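Local coordinates for protein 5-formaminoimidazole-4-carboxamide-1-(Beta)-D-ribofuranosyl 5'-monophosphate synthetase (PDB 2PBZ) that binds ATP and probably uses it, with magnesium or manganese, to form a carbon-nitrogen bond during purine nucleotide (IMP) biosynthesis, at residues S6-H11 against E52-I57; R90-W95 against P244-P249; E182-L187 against Y230-V235; D190-I195 against R268-S273; Y279-L282 against E286-S289. All coordinates share one frame; numbering follows the deposited sequence.

Overall arrangement
Contacts 1, 3 and 4 are buried, whereas contacts 2 and 5 are partly exposed. Contact 1 is apolar and sits in the small parallel sheet of the Rossmann-like part. Contact 2 joins that part of the chain to the ATP-grasp-like part through F92, which also meets F234 of the helix in contact 3. Contacts 3 and 4 share strand 183-194 but differ in chemistry: leucine and valine against a helix near the start of the strand, aspartates and an arginine near the strand's end, beside the ATP pocket. Contact 5 pairs a glutamate with an arginine at the border with other subunits and touches contact 3 through L187. Contact 1 meets contact 4 where H11 hydrogen-bonds I269.

Contact 1 of 5, residues S6-H11 against E52-I57; sequences STIASH and EEMTSI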
# COMPACT_ATOMS: atom_id res chain seq x y z
N SER A 6 20.18 -19.26 7.41
CA SER A 6 20.66 -18.18 8.26
C SER A 6 21.05 -16.92 7.49
O SER A 6 21.30 -16.97 6.30
CB SER A 6 21.86 -18.68 9.07
OG SER A 6 22.80 -19.29 8.22
N THR A 7 21.10 -15.79 8.18
CA THR A 7 21.45 -14.52 7.57
C THR A 7 21.60 -13.40 8.60
O THR A 7 21.20 -13.55 9.74
CB THR A 7 20.40 -14.10 6.51
OG1 THR A 7 20.85 -12.93 5.81
CG2 THR A 7 19.07 -13.80 7.16
N ILE A 8 22.17 -12.28 8.19
CA ILE A 8 22.37 -11.16 9.10
C ILE A 8 21.04 -10.48 9.45
O ILE A 8 20.14 -10.39 8.62
CB ILE A 8 23.33 -10.12 8.48
CG1 ILE A 8 24.75 -10.70 8.46
CG2 ILE A 8 23.30 -8.82 9.27
CD1 ILE A 8 25.76 -9.80 7.79
N ALA A 9 20.93 -10.01 10.68
CA ALA A 9 19.72 -9.34 11.14
C ALA A 9 19.64 -7.87 10.76
O ALA A 9 20.16 -7.00 11.45
CB ALA A 9 19.61 -9.47 12.64
N SER A 10 18.97 -7.61 9.64
CA SER A 10 18.79 -6.26 9.12
C SER A 10 18.33 -6.38 7.69
O SER A 10 18.19 -7.49 7.17
CB SER A 10 20.10 -5.48 9.15
OG SER A 10 21.04 -6.08 8.29
N HIS A 11 18.10 -5.23 7.06
CA HIS A 11 17.64 -5.17 5.67
C HIS A 11 16.32 -5.90 5.39
O HIS A 11 15.26 -5.27 5.30
CB HIS A 11 18.72 -5.71 4.73
CG HIS A 11 18.41 -5.52 3.28
ND1 HIS A 11 18.59 -4.31 2.63
CD2 HIS A 11 17.87 -6.36 2.36
CE1 HIS A 11 18.18 -4.42 1.38
NE2 HIS A 11 17.74 -5.65 1.19
N GLU A 52 29.32 -9.10 18.13
CA GLU A 52 29.68 -7.71 17.94
C GLU A 52 29.81 -7.44 16.43
O GLU A 52 29.29 -6.45 15.92
CB GLU A 52 31.02 -7.40 18.62
CG GLU A 52 31.13 -7.76 20.10
CD GLU A 52 30.13 -7.00 21.00
OE1 GLU A 52 29.74 -5.85 20.65
OE2 GLU A 52 29.74 -7.56 22.06
N GLU A 53 30.51 -8.34 15.75
CA GLU A 53 30.75 -8.27 14.31
C GLU A 53 30.07 -9.47 13.64
O GLU A 53 29.94 -10.52 14.26
CB GLU A 53 32.26 -8.32 14.01
CG GLU A 53 33.06 -7.12 14.50
CD GLU A 53 32.78 -5.85 13.69
OE1 GLU A 53 32.97 -5.87 12.44
OE2 GLU A 53 32.38 -4.82 14.32
N MSE A 54 29.67 -9.30 12.38
CA MSE A 54 29.00 -10.37 11.61
C MSE A 54 29.99 -11.18 10.78
O MSE A 54 29.59 -12.08 10.04
CB MSE A 54 27.97 -9.77 10.66
CG MSE A 54 27.06 -8.72 11.27
SE MSE A 54 25.86 -9.41 12.64
CE MSE A 54 24.68 -10.46 11.53
N THR A 55 31.27 -10.85 10.90
CA THR A 55 32.31 -11.52 10.14
C THR A 55 32.40 -13.03 10.36
O THR A 55 33.29 -13.67 9.82
CB THR A 55 33.66 -10.87 10.45
OG1 THR A 55 33.99 -11.07 11.82
CG2 THR A 55 33.60 -9.37 10.19
N SER A 56 31.49 -13.60 11.14
CA SER A 56 31.51 -15.04 11.39
C SER A 56 30.94 -15.83 10.22
O SER A 56 30.26 -16.83 10.42
CB SER A 56 30.72 -15.35 12.66
OG SER A 56 30.82 -14.27 13.57
N ILE A 57 31.21 -15.38 9.00
CA ILE A 57 30.73 -16.04 7.77
C ILE A 57 31.41 -17.38 7.44
O ILE A 57 31.84 -17.63 6.30
CB ILE A 57 30.89 -15.14 6.54
CG1 ILE A 57 32.33 -14.60 6.45
CG2 ILE A 57 29.85 -14.02 6.60
CD1 ILE A 57 32.61 -13.84 5.16
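I8, at the C-terminal end of strand 5-8, meets a single side chain of the 52-57 loop, that of M54, which is present as selenomethionine. The two CA atoms lie 7.1 Å apart and in both residues CB points from CA toward the other segment, yet no hydrogen bond links the segments; what touches is apolar side chain. Starting from I8, CB is the branch point, and its nearest neighbour across the contact is the M54 methyl CE. CG2 is the branch that lies opposite the backbone N, and CG1 lies beside that N (chi1 -70°). Both branches face CE as well, but the modelled separations there are shorter than carbons can sit, so the exact place of that methyl is doubtful. I8 CG1 also comes to 4.0 Å from M54 CB. Beyond it the chain runs on extended, chi2 176°, which carries CD1 to the root of the other side chain, where I8 CD1 lies 3.6 Å from M54 CB and 3.9 Å from M54 CG. M54 answers with a chain folded at chi2 and chi3, bends that, as modelled, turn its selenium end toward the isoleucine branches.

Around the pair, Y73 of helix 70-73 touches both I8 and M54, while Y30 of strand 27-31 lies against M54. That neighbouring strand is also the partner of strand 5-8 in the parallel sheet, through backbone bonds of T7 and A9, and T7 turns the other way to pack on I16 of helix 13-22.

Contact 2 of 5, residues R90-W95 against P244-P249; sequences RRFLKW and PGVIGP
F92 and V246 bring the two backbones to 6.6 Å between their CA atoms, the first in a run with helical angles but without regular helix bonds, the second in a loop that takes positive phi at G245 and V246. The ring of F92 swings out with CG opposite its backbone N (chi1 177°), which presents one face to the valine. Methyl CG2 of V246 sits over that face, 3.8 Å from the F92 ring centroid and 23° off its normal, a CH-pi contact. It is displaced toward the rim, where V246 CG2 is 3.5 Å from F92 CZ. At the outer end R91 reaches P244 with a chain bent at chi2 and chi3. R91 NH2 lies 3.3 Å from P244 CD, the proline coming to the edge of the guanidinium near its plane. Within 90-95, K94 folds back and K94 NZ donates to R91 O at 2.7 Å, while W95 N bonds to F92 O.

M238 of helix 224-241 touches both F92 and V246, and F234 of the same helix packs on F92. W95 leans on L241 there and on helix 99-109. The contact thus joins the Rossmann-clan part of the chain to the ATP-grasp-clan part, against helix 224-241.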
# COMPACT_ATOMS: atom_id res chain seq x y z
N ARG A 90 26.83 -15.50 -6.18
CA ARG A 90 27.54 -14.88 -5.07
C ARG A 90 28.56 -13.94 -5.66
O ARG A 90 28.99 -12.98 -5.02
CB ARG A 90 28.26 -15.94 -4.21
CG ARG A 90 28.88 -15.37 -2.94
CD ARG A 90 29.33 -16.45 -1.97
NE ARG A 90 30.72 -16.89 -2.14
CZ ARG A 90 31.18 -18.04 -1.67
NH1 ARG A 90 30.36 -18.85 -1.00
NH2 ARG A 90 32.46 -18.39 -1.86
N ARG A 91 28.95 -14.24 -6.89
CA ARG A 91 29.90 -13.39 -7.57
C ARG A 91 29.12 -12.23 -8.14
O ARG A 91 29.68 -11.18 -8.47
CB ARG A 91 30.62 -14.18 -8.67
CG ARG A 91 31.93 -14.83 -8.20
CD ARG A 91 31.79 -16.32 -7.97
NE ARG A 91 31.22 -16.96 -9.15
CZ ARG A 91 30.70 -18.19 -9.14
NH1 ARG A 91 30.70 -18.91 -8.01
NH2 ARG A 91 30.16 -18.68 -10.24
N PHE A 92 27.80 -12.43 -8.24
CA PHE A 92 26.87 -11.43 -8.75
C PHE A 92 26.70 -10.25 -7.80
O PHE A 92 26.61 -9.11 -8.22
CB PHE A 92 25.53 -12.11 -9.02
CG PHE A 92 24.44 -11.18 -9.49
CD1 PHE A 92 24.69 -10.21 -10.46
CD2 PHE A 92 23.14 -11.32 -9.00
CE1 PHE A 92 23.64 -9.39 -10.94
CE2 PHE A 92 22.10 -10.51 -9.48
CZ PHE A 92 22.35 -9.55 -10.45
N LEU A 93 26.66 -10.54 -6.51
CA LEU A 93 26.47 -9.52 -5.49
C LEU A 93 27.28 -8.24 -5.68
O LEU A 93 26.84 -7.17 -5.25
CB LEU A 93 26.80 -10.11 -4.12
CG LEU A 93 25.99 -11.35 -3.72
CD1 LEU A 93 26.68 -12.05 -2.56
CD2 LEU A 93 24.57 -10.94 -3.36
N LYS A 94 28.44 -8.32 -6.33
CA LYS A 94 29.27 -7.12 -6.51
C LYS A 94 28.85 -6.23 -7.68
O LYS A 94 29.26 -5.08 -7.77
CB LYS A 94 30.74 -7.53 -6.69
CG LYS A 94 30.98 -8.44 -7.88
CD LYS A 94 32.47 -8.60 -8.19
CE LYS A 94 32.69 -9.51 -9.39
NZ LYS A 94 32.23 -10.90 -9.14
N TRP A 95 28.03 -6.77 -8.57
CA TRP A 95 27.59 -6.05 -9.75
C TRP A 95 26.71 -4.83 -9.53
O TRP A 95 26.48 -4.07 -10.47
CB TRP A 95 26.90 -7.01 -10.71
CG TRP A 95 27.90 -7.85 -11.44
CD1 TRP A 95 28.58 -8.93 -10.96
CD2 TRP A 95 28.35 -7.65 -12.79
NE1 TRP A 95 29.42 -9.42 -11.93
CE2 TRP A 95 29.31 -8.65 -13.06
CE3 TRP A 95 28.04 -6.71 -13.79
CZ2 TRP A 95 29.97 -8.75 -14.30
CZ3 TRP A 95 28.69 -6.81 -15.03
CH2 TRP A 95 29.65 -7.82 -15.27
N PRO A 244 27.50 -18.21 -14.10
CA PRO A 244 26.11 -18.69 -14.01
C PRO A 244 25.07 -17.56 -14.13
O PRO A 244 23.98 -17.76 -14.67
CB PRO A 244 26.09 -19.41 -12.68
CG PRO A 244 27.03 -18.59 -11.85
CD PRO A 244 28.17 -18.26 -12.79
N GLY A 245 25.42 -16.37 -13.63
CA GLY A 245 24.57 -15.19 -13.73
C GLY A 245 23.11 -15.08 -13.26
O GLY A 245 22.18 -15.47 -13.98
N VAL A 246 22.92 -14.51 -12.08
CA VAL A 246 21.59 -14.29 -11.50
C VAL A 246 20.82 -15.56 -11.22
O VAL A 246 20.18 -16.11 -12.13
CB VAL A 246 20.71 -13.42 -12.42
CG1 VAL A 246 19.35 -13.19 -11.78
CG2 VAL A 246 21.38 -12.10 -12.69
N ILE A 247 20.85 -16.00 -9.97
CA ILE A 247 20.14 -17.21 -9.61
C ILE A 247 18.87 -16.98 -8.82
O ILE A 247 17.88 -17.68 -9.03
CB ILE A 247 21.06 -18.18 -8.85
CG1 ILE A 247 22.04 -18.82 -9.84
CG2 ILE A 247 20.23 -19.26 -8.17
CD1 ILE A 247 22.98 -19.80 -9.20
N GLY A 248 18.85 -16.01 -7.93
CA GLY A 248 17.61 -15.82 -7.20
C GLY A 248 16.93 -14.49 -7.47
O GLY A 248 16.47 -14.23 -8.58
N PRO A 249 16.85 -13.63 -6.45
CA PRO A 249 16.22 -12.32 -6.62
C PRO A 249 17.17 -11.25 -7.17
O PRO A 249 18.38 -11.32 -6.99
CB PRO A 249 15.75 -11.99 -5.19
CG PRO A 249 16.82 -12.58 -4.36
CD PRO A 249 17.06 -13.93 -5.02

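Contact 3 of 5, residues E182-L187 against Y230-V235; sequences ERLELL and YGLAFV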
# COMPACT_ATOMS: atom_id res chain seq x y z
N GLU A 182 13.44 -22.78 -14.37
CA GLU A 182 13.94 -22.21 -15.60
C GLU A 182 13.01 -21.13 -16.14
O GLU A 182 12.65 -21.13 -17.32
CB GLU A 182 14.12 -23.30 -16.66
CG GLU A 182 15.08 -24.41 -16.26
CD GLU A 182 15.51 -25.28 -17.44
OE1 GLU A 182 16.25 -24.77 -18.33
OE2 GLU A 182 15.11 -26.48 -17.48
N ARG A 183 12.61 -20.21 -15.27
CA ARG A 183 11.75 -19.11 -15.68
C ARG A 183 12.03 -17.85 -14.89
O ARG A 183 12.54 -17.91 -13.78
CB ARG A 183 10.27 -19.49 -15.53
CG ARG A 183 9.78 -19.54 -14.10
CD ARG A 183 8.30 -19.88 -14.00
NE ARG A 183 7.90 -20.09 -12.62
CZ ARG A 183 6.72 -20.57 -12.23
NH1 ARG A 183 5.80 -20.90 -13.12
NH2 ARG A 183 6.47 -20.72 -10.93
N LEU A 184 11.70 -16.72 -15.49
CA LEU A 184 11.87 -15.41 -14.88
C LEU A 184 10.52 -14.99 -14.32
O LEU A 184 9.53 -14.96 -15.05
CB LEU A 184 12.32 -14.39 -15.92
CG LEU A 184 12.30 -12.94 -15.44
CD1 LEU A 184 13.25 -12.81 -14.27
CD2 LEU A 184 12.67 -11.98 -16.56
N GLU A 185 10.49 -14.66 -13.03
CA GLU A 185 9.26 -14.24 -12.38
C GLU A 185 9.30 -12.76 -11.98
O GLU A 185 10.22 -12.33 -11.30
CB GLU A 185 9.01 -15.10 -11.13
CG GLU A 185 8.49 -16.51 -11.40
CD GLU A 185 8.68 -17.44 -10.20
OE1 GLU A 185 8.69 -16.93 -9.07
OE2 GLU A 185 8.80 -18.67 -10.38
N LEU A 186 8.30 -12.01 -12.43
CA LEU A 186 8.16 -10.58 -12.12
C LEU A 186 7.22 -10.63 -10.91
O LEU A 186 6.02 -10.84 -11.05
CB LEU A 186 7.50 -9.85 -13.30
CG LEU A 186 7.20 -8.34 -13.38
CD1 LEU A 186 7.65 -7.63 -12.13
CD2 LEU A 186 7.87 -7.75 -14.61
N LEU A 187 7.79 -10.46 -9.72
CA LEU A 187 7.02 -10.58 -8.49
C LEU A 187 6.55 -9.35 -7.74
O LEU A 187 5.90 -9.46 -6.72
CB LEU A 187 7.78 -11.50 -7.53
CG LEU A 187 7.97 -12.90 -8.13
CD1 LEU A 187 8.82 -13.74 -7.23
CD2 LEU A 187 6.62 -13.57 -8.32
N TYR A 230 12.97 -6.39 -20.48
CA TYR A 230 14.23 -5.88 -19.96
C TYR A 230 14.82 -6.91 -19.00
O TYR A 230 16.02 -7.13 -18.99
CB TYR A 230 14.02 -4.57 -19.21
CG TYR A 230 13.76 -3.38 -20.09
CD1 TYR A 230 13.10 -2.26 -19.60
CD2 TYR A 230 14.18 -3.36 -21.43
CE1 TYR A 230 12.84 -1.16 -20.41
CE2 TYR A 230 13.92 -2.25 -22.25
CZ TYR A 230 13.25 -1.16 -21.73
OH TYR A 230 12.99 -0.06 -22.51
N GLY A 231 13.96 -7.52 -18.20
CA GLY A 231 14.40 -8.51 -17.23
C GLY A 231 15.01 -9.73 -17.90
O GLY A 231 16.09 -10.20 -17.50
N LEU A 232 14.32 -10.25 -18.92
CA LEU A 232 14.80 -11.40 -19.67
C LEU A 232 16.17 -11.10 -20.23
O LEU A 232 17.09 -11.92 -20.13
CB LEU A 232 13.85 -11.71 -20.81
CG LEU A 232 12.76 -12.74 -20.50
CD1 LEU A 232 11.94 -12.99 -21.76
CD2 LEU A 232 13.39 -14.04 -20.04
N ALA A 233 16.31 -9.92 -20.81
CA ALA A 233 17.57 -9.52 -21.40
C ALA A 233 18.65 -9.45 -20.35
O ALA A 233 19.79 -9.83 -20.59
CB ALA A 233 17.42 -8.18 -22.08
N PHE A 234 18.29 -8.96 -19.17
CA PHE A 234 19.27 -8.84 -18.09
C PHE A 234 19.82 -10.21 -17.71
O PHE A 234 21.02 -10.37 -17.50
CB PHE A 234 18.62 -8.19 -16.87
CG PHE A 234 19.59 -7.84 -15.79
CD1 PHE A 234 20.47 -6.77 -15.94
CD2 PHE A 234 19.67 -8.61 -14.63
CE1 PHE A 234 21.42 -6.46 -14.95
CE2 PHE A 234 20.61 -8.32 -13.63
CZ PHE A 234 21.49 -7.25 -13.80
N VAL A 235 18.92 -11.19 -17.60
CA VAL A 235 19.31 -12.53 -17.25
C VAL A 235 20.28 -13.09 -18.28
O VAL A 235 21.31 -13.65 -17.92
CB VAL A 235 18.09 -13.45 -17.16
CG1 VAL A 235 18.52 -14.88 -16.92
CG2 VAL A 235 17.20 -12.97 -16.03
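L184 drives one methyl into the backbone of the helix: L184 CD2 lies 3.4 Å from L232 N and 3.5 Å from G231 C. G231 carries no side chain at the point where the strand comes in, which lets the leucine come up against the main chain itself. L232 flanks the same methyl, with L232 CG 4.0 Å from L184 CD2, and the other branch spreads along the helix, where L184 CD1 is 4.3 Å from V235 CG2. CG of L184 lies opposite its backbone N (chi1 170°), which directs the fork at the helix, CD2 to G231 and L232, CD1 to V235. The axes of the short segments approach to 9.4 Å with their directions 136° apart, so strand and helix run roughly against each other but well askew.

One step outward, the residues either side of L184 in sequence are held by charge. R183 NE donates to E185 OE2 at 2.8 Å, a salt bridge along the strand, and E185 OE1 is taken by R293. R183 also makes a cation-pi contact with W284. Just here E182 and R183 both face S178, a G1 beta bulge at the start of the strand.

On the same side of the sheet L184 packs on F175 of strand 170-178 and on F250 of strand 249-255, which V235 touches too. Helix 224-241 thus covers one face of the five-stranded antiparallel sheet, while E185 and L187 touch helix 280-283.

Contact 4 of 5, residues D190-I195 against R268-S273; sequences DERVLI and RIDGGS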
# COMPACT_ATOMS: atom_id res chain seq x y z
N ASP A 190 7.87 -1.94 -6.25
CA ASP A 190 7.98 -1.16 -5.06
C ASP A 190 8.14 0.32 -5.36
O ASP A 190 8.49 0.71 -6.46
CB ASP A 190 9.20 -1.69 -4.29
CG ASP A 190 9.51 -0.88 -3.07
OD1 ASP A 190 8.68 -0.90 -2.13
OD2 ASP A 190 10.58 -0.22 -3.06
N GLU A 191 7.85 1.13 -4.36
CA GLU A 191 7.99 2.57 -4.42
C GLU A 191 8.60 2.96 -3.07
O GLU A 191 8.06 2.59 -2.04
CB GLU A 191 6.62 3.21 -4.60
CG GLU A 191 6.62 4.71 -4.54
CD GLU A 191 5.35 5.31 -5.13
OE1 GLU A 191 4.24 4.94 -4.66
OE2 GLU A 191 5.48 6.14 -6.07
N ARG A 192 9.72 3.68 -3.09
CA ARG A 192 10.40 4.07 -1.85
C ARG A 192 9.71 5.20 -1.08
O ARG A 192 9.09 6.11 -1.66
CB ARG A 192 11.84 4.51 -2.13
CG ARG A 192 12.68 3.59 -3.01
CD ARG A 192 13.37 2.49 -2.23
NE ARG A 192 13.06 1.18 -2.78
CZ ARG A 192 13.96 0.34 -3.27
NH1 ARG A 192 15.25 0.67 -3.28
NH2 ARG A 192 13.57 -0.84 -3.73
N VAL A 193 9.82 5.14 0.25
CA VAL A 193 9.30 6.18 1.12
C VAL A 193 10.58 6.89 1.57
O VAL A 193 11.37 6.34 2.33
CB VAL A 193 8.53 5.64 2.35
CG1 VAL A 193 8.02 6.82 3.21
CG2 VAL A 193 7.36 4.80 1.90
N LEU A 194 10.79 8.09 1.04
CA LEU A 194 11.97 8.88 1.35
C LEU A 194 11.68 9.97 2.35
O LEU A 194 10.52 10.31 2.59
CB LEU A 194 12.51 9.51 0.06
CG LEU A 194 13.47 8.68 -0.79
CD1 LEU A 194 12.99 7.25 -0.91
CD2 LEU A 194 13.61 9.33 -2.16
N ILE A 195 12.74 10.53 2.95
CA ILE A 195 12.51 11.57 3.92
C ILE A 195 12.24 12.82 3.11
O ILE A 195 11.81 13.84 3.63
CB ILE A 195 13.71 11.72 4.89
CG1 ILE A 195 14.85 12.50 4.29
CG2 ILE A 195 14.23 10.34 5.23
CD1 ILE A 195 16.10 12.40 5.16
N ARG A 268 20.74 -8.59 -5.43
CA ARG A 268 20.21 -9.48 -4.38
C ARG A 268 18.82 -9.01 -3.97
O ARG A 268 18.31 -8.06 -4.55
CB ARG A 268 21.15 -9.50 -3.18
CG ARG A 268 21.80 -8.17 -2.87
CD ARG A 268 20.80 -7.17 -2.37
NE ARG A 268 21.37 -5.84 -2.28
CZ ARG A 268 20.68 -4.77 -1.92
NH1 ARG A 268 19.39 -4.90 -1.62
NH2 ARG A 268 21.27 -3.59 -1.86
N ILE A 269 18.21 -9.67 -2.99
CA ILE A 269 16.88 -9.27 -2.54
C ILE A 269 16.91 -7.79 -2.22
O ILE A 269 17.61 -7.34 -1.32
CB ILE A 269 16.42 -10.10 -1.33
CG1 ILE A 269 15.00 -9.70 -0.95
CG2 ILE A 269 17.38 -9.94 -0.17
CD1 ILE A 269 14.37 -10.66 0.00
N ASP A 270 16.13 -7.03 -2.98
CA ASP A 270 16.08 -5.59 -2.90
C ASP A 270 15.69 -4.84 -1.63
O ASP A 270 16.33 -3.84 -1.27
CB ASP A 270 15.24 -5.08 -4.08
CG ASP A 270 14.99 -3.62 -4.01
OD1 ASP A 270 14.06 -3.22 -3.27
OD2 ASP A 270 15.74 -2.87 -4.68
N GLY A 271 14.65 -5.29 -0.94
CA GLY A 271 14.26 -4.57 0.27
C GLY A 271 12.86 -4.00 0.08
O GLY A 271 12.06 -3.96 1.02
N GLY A 272 12.58 -3.55 -1.14
CA GLY A 272 11.26 -3.05 -1.46
C GLY A 272 10.38 -4.28 -1.55
O GLY A 272 9.18 -4.19 -1.79
N SER A 273 11.01 -5.44 -1.36
CA SER A 273 10.28 -6.71 -1.38
C SER A 273 9.65 -7.01 -0.02
O SER A 273 8.93 -8.00 0.12
CB SER A 273 11.20 -7.86 -1.83
OG SER A 273 12.43 -7.87 -1.13
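R192 and D270 make the charged link between the segments: R192 NH2 lies 2.5 Å from D270 OD1, a salt bridge modelled so short that its exact length is doubtful. The two side chains come from opposite directions and their guanidinium and carboxylate planes are 42° apart, so this is no flat side-by-side pairing. Along its own strand R192 also holds D190. NE and NH2 both turn to the single atom D190 OD2, at 2.9 Å from R192 NE and 3.1 Å from R192 NH2, and OD2 lies in the guanidinium plane. The bends of the arginine at chi2 and chi3 bring NE and NH2 to D190 while NH2 also reaches D270. Y172, an ATP-binding residue, makes a cation-pi contact with R192.

Hydrogen bonds complete D270. G272 N donates to D270 OD1 at 2.6 Å, an Asx turn that closes the loop on itself, and D270 OD2 accepts from H253.

By plain packing, the D190 carboxylate rests on the glycine backbone, with D190 CG 3.2 Å from G272 CA; the CA atoms of D190 and G272 are only 5.2 Å apart. G272 O, close to D190 OD1, is an acceptor itself and is bonded by H277.

L194 touches ATP, and the R192 side chain comes within about 5 Å of the nucleotide at nearest atoms. R192 O is bonded by R201 of the second subunit. The buried chemistry therefore implies one arginine shared between two aspartates, its charge probably easing their mutual repulsion, tying the 268-273 loop to the strand whose L194 lines the ATP pocket.

Contact 5 of 5, residues Y279-L282 against E286-S289; sequences YSEL and ERLS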
# COMPACT_ATOMS: atom_id res chain seq x y z
N TYR A 279 1.05 -10.68 -7.40
CA TYR A 279 1.87 -11.10 -8.56
C TYR A 279 2.35 -12.56 -8.49
O TYR A 279 2.09 -13.33 -9.40
CB TYR A 279 3.10 -10.20 -8.73
CG TYR A 279 2.79 -8.86 -9.35
CD1 TYR A 279 1.49 -8.36 -9.38
CD2 TYR A 279 3.81 -8.07 -9.87
CE1 TYR A 279 1.22 -7.10 -9.90
CE2 TYR A 279 3.54 -6.81 -10.39
CZ TYR A 279 2.25 -6.33 -10.40
OH TYR A 279 1.99 -5.07 -10.88
N SER A 280 3.06 -12.93 -7.43
CA SER A 280 3.51 -14.29 -7.27
C SER A 280 2.32 -15.24 -7.44
O SER A 280 2.48 -16.42 -7.79
CB SER A 280 4.14 -14.46 -5.90
OG SER A 280 3.43 -13.69 -4.95
N GLU A 281 1.13 -14.72 -7.18
CA GLU A 281 -0.11 -15.48 -7.30
C GLU A 281 -0.36 -15.85 -8.77
O GLU A 281 -1.21 -16.67 -9.08
CB GLU A 281 -1.29 -14.66 -6.76
CG GLU A 281 -1.18 -14.40 -5.28
CD GLU A 281 -2.23 -13.45 -4.73
OE1 GLU A 281 -2.13 -13.10 -3.55
OE2 GLU A 281 -3.16 -13.06 -5.47
N LEU A 282 0.39 -15.22 -9.67
CA LEU A 282 0.26 -15.49 -11.08
C LEU A 282 1.01 -16.78 -11.41
O LEU A 282 0.65 -17.51 -12.34
CB LEU A 282 0.83 -14.32 -11.89
CG LEU A 282 0.18 -12.96 -11.62
CD1 LEU A 282 1.04 -11.85 -12.19
CD2 LEU A 282 -1.21 -12.94 -12.19
N GLU A 286 -0.94 -19.32 -4.30
CA GLU A 286 -0.81 -18.52 -3.10
C GLU A 286 0.06 -17.28 -3.29
O GLU A 286 0.85 -17.20 -4.22
CB GLU A 286 -0.24 -19.41 -1.99
CG GLU A 286 1.05 -20.09 -2.38
CD GLU A 286 1.49 -21.14 -1.38
OE1 GLU A 286 1.33 -20.89 -0.16
OE2 GLU A 286 2.00 -22.20 -1.82
N ARG A 287 -0.11 -16.32 -2.37
CA ARG A 287 0.63 -15.06 -2.40
C ARG A 287 2.13 -15.29 -2.41
O ARG A 287 2.76 -15.21 -3.46
CB ARG A 287 0.29 -14.21 -1.19
CG ARG A 287 0.94 -12.85 -1.26
CD ARG A 287 0.03 -11.91 -1.98
NE ARG A 287 -0.56 -10.96 -1.05
CZ ARG A 287 -1.75 -10.40 -1.20
NH1 ARG A 287 -2.50 -10.69 -2.26
NH2 ARG A 287 -2.19 -9.53 -0.30
N LEU A 288 2.71 -15.53 -1.24
CA LEU A 288 4.14 -15.82 -1.18
C LEU A 288 5.09 -14.63 -1.46
O LEU A 288 5.17 -14.14 -2.58
CB LEU A 288 4.40 -16.98 -2.15
CG LEU A 288 5.73 -17.64 -2.41
CD1 LEU A 288 5.48 -19.00 -3.03
CD2 LEU A 288 6.57 -16.77 -3.32
N SER A 289 5.83 -14.20 -0.44
CA SER A 289 6.78 -13.09 -0.58
C SER A 289 8.09 -13.51 -1.25
O SER A 289 8.30 -14.68 -1.55
CB SER A 289 7.13 -12.50 0.78
OG SER A 289 8.02 -13.35 1.47
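E281 and R287 lean across each other at a slant, with carboxylate and guanidinium planes only 15° apart. The salt bridge uses E281 OE1 and R287 NH1, 2.8 Å apart, and its N-H points at the oxygen with an angle of 147°. The nitrogen arrives on the syn side of the carboxylate, 29° out of its plane, so the two flat groups are nearly parallel but stepped. E281 reaches there with its chain extended beyond CG. R287 starts away from the helix, since its CB bond points away, and bends at chi2 and chi3 to bring its guanidinium edge round to the acid. Lower down, E281 CG rests on the loop backbone, 3.5 Å from R287 CA and 3.6 Å from E286 O.

S280 turns toward the loop as well. S280 OG lies 3.0 Å from L288 O, but this bond is unsettled: W278 O is another acceptor for the same proton, and OG is modelled too close to R287 O for its place to be trusted.

R287 NH2 forms a salt bridge with D276 of the second subunit, whose L18 also packs on E281, so this corner borders a subunit interface.

Seen in the fold, the contact closes the short connection between the weakly bonded helix 280-283 and helix 290-302. S289 is the N-cap of the latter, its OG accepting from R292 N, E286 reaches R296 of the same helix in a salt bridge, and L288 packs on R293 and R296.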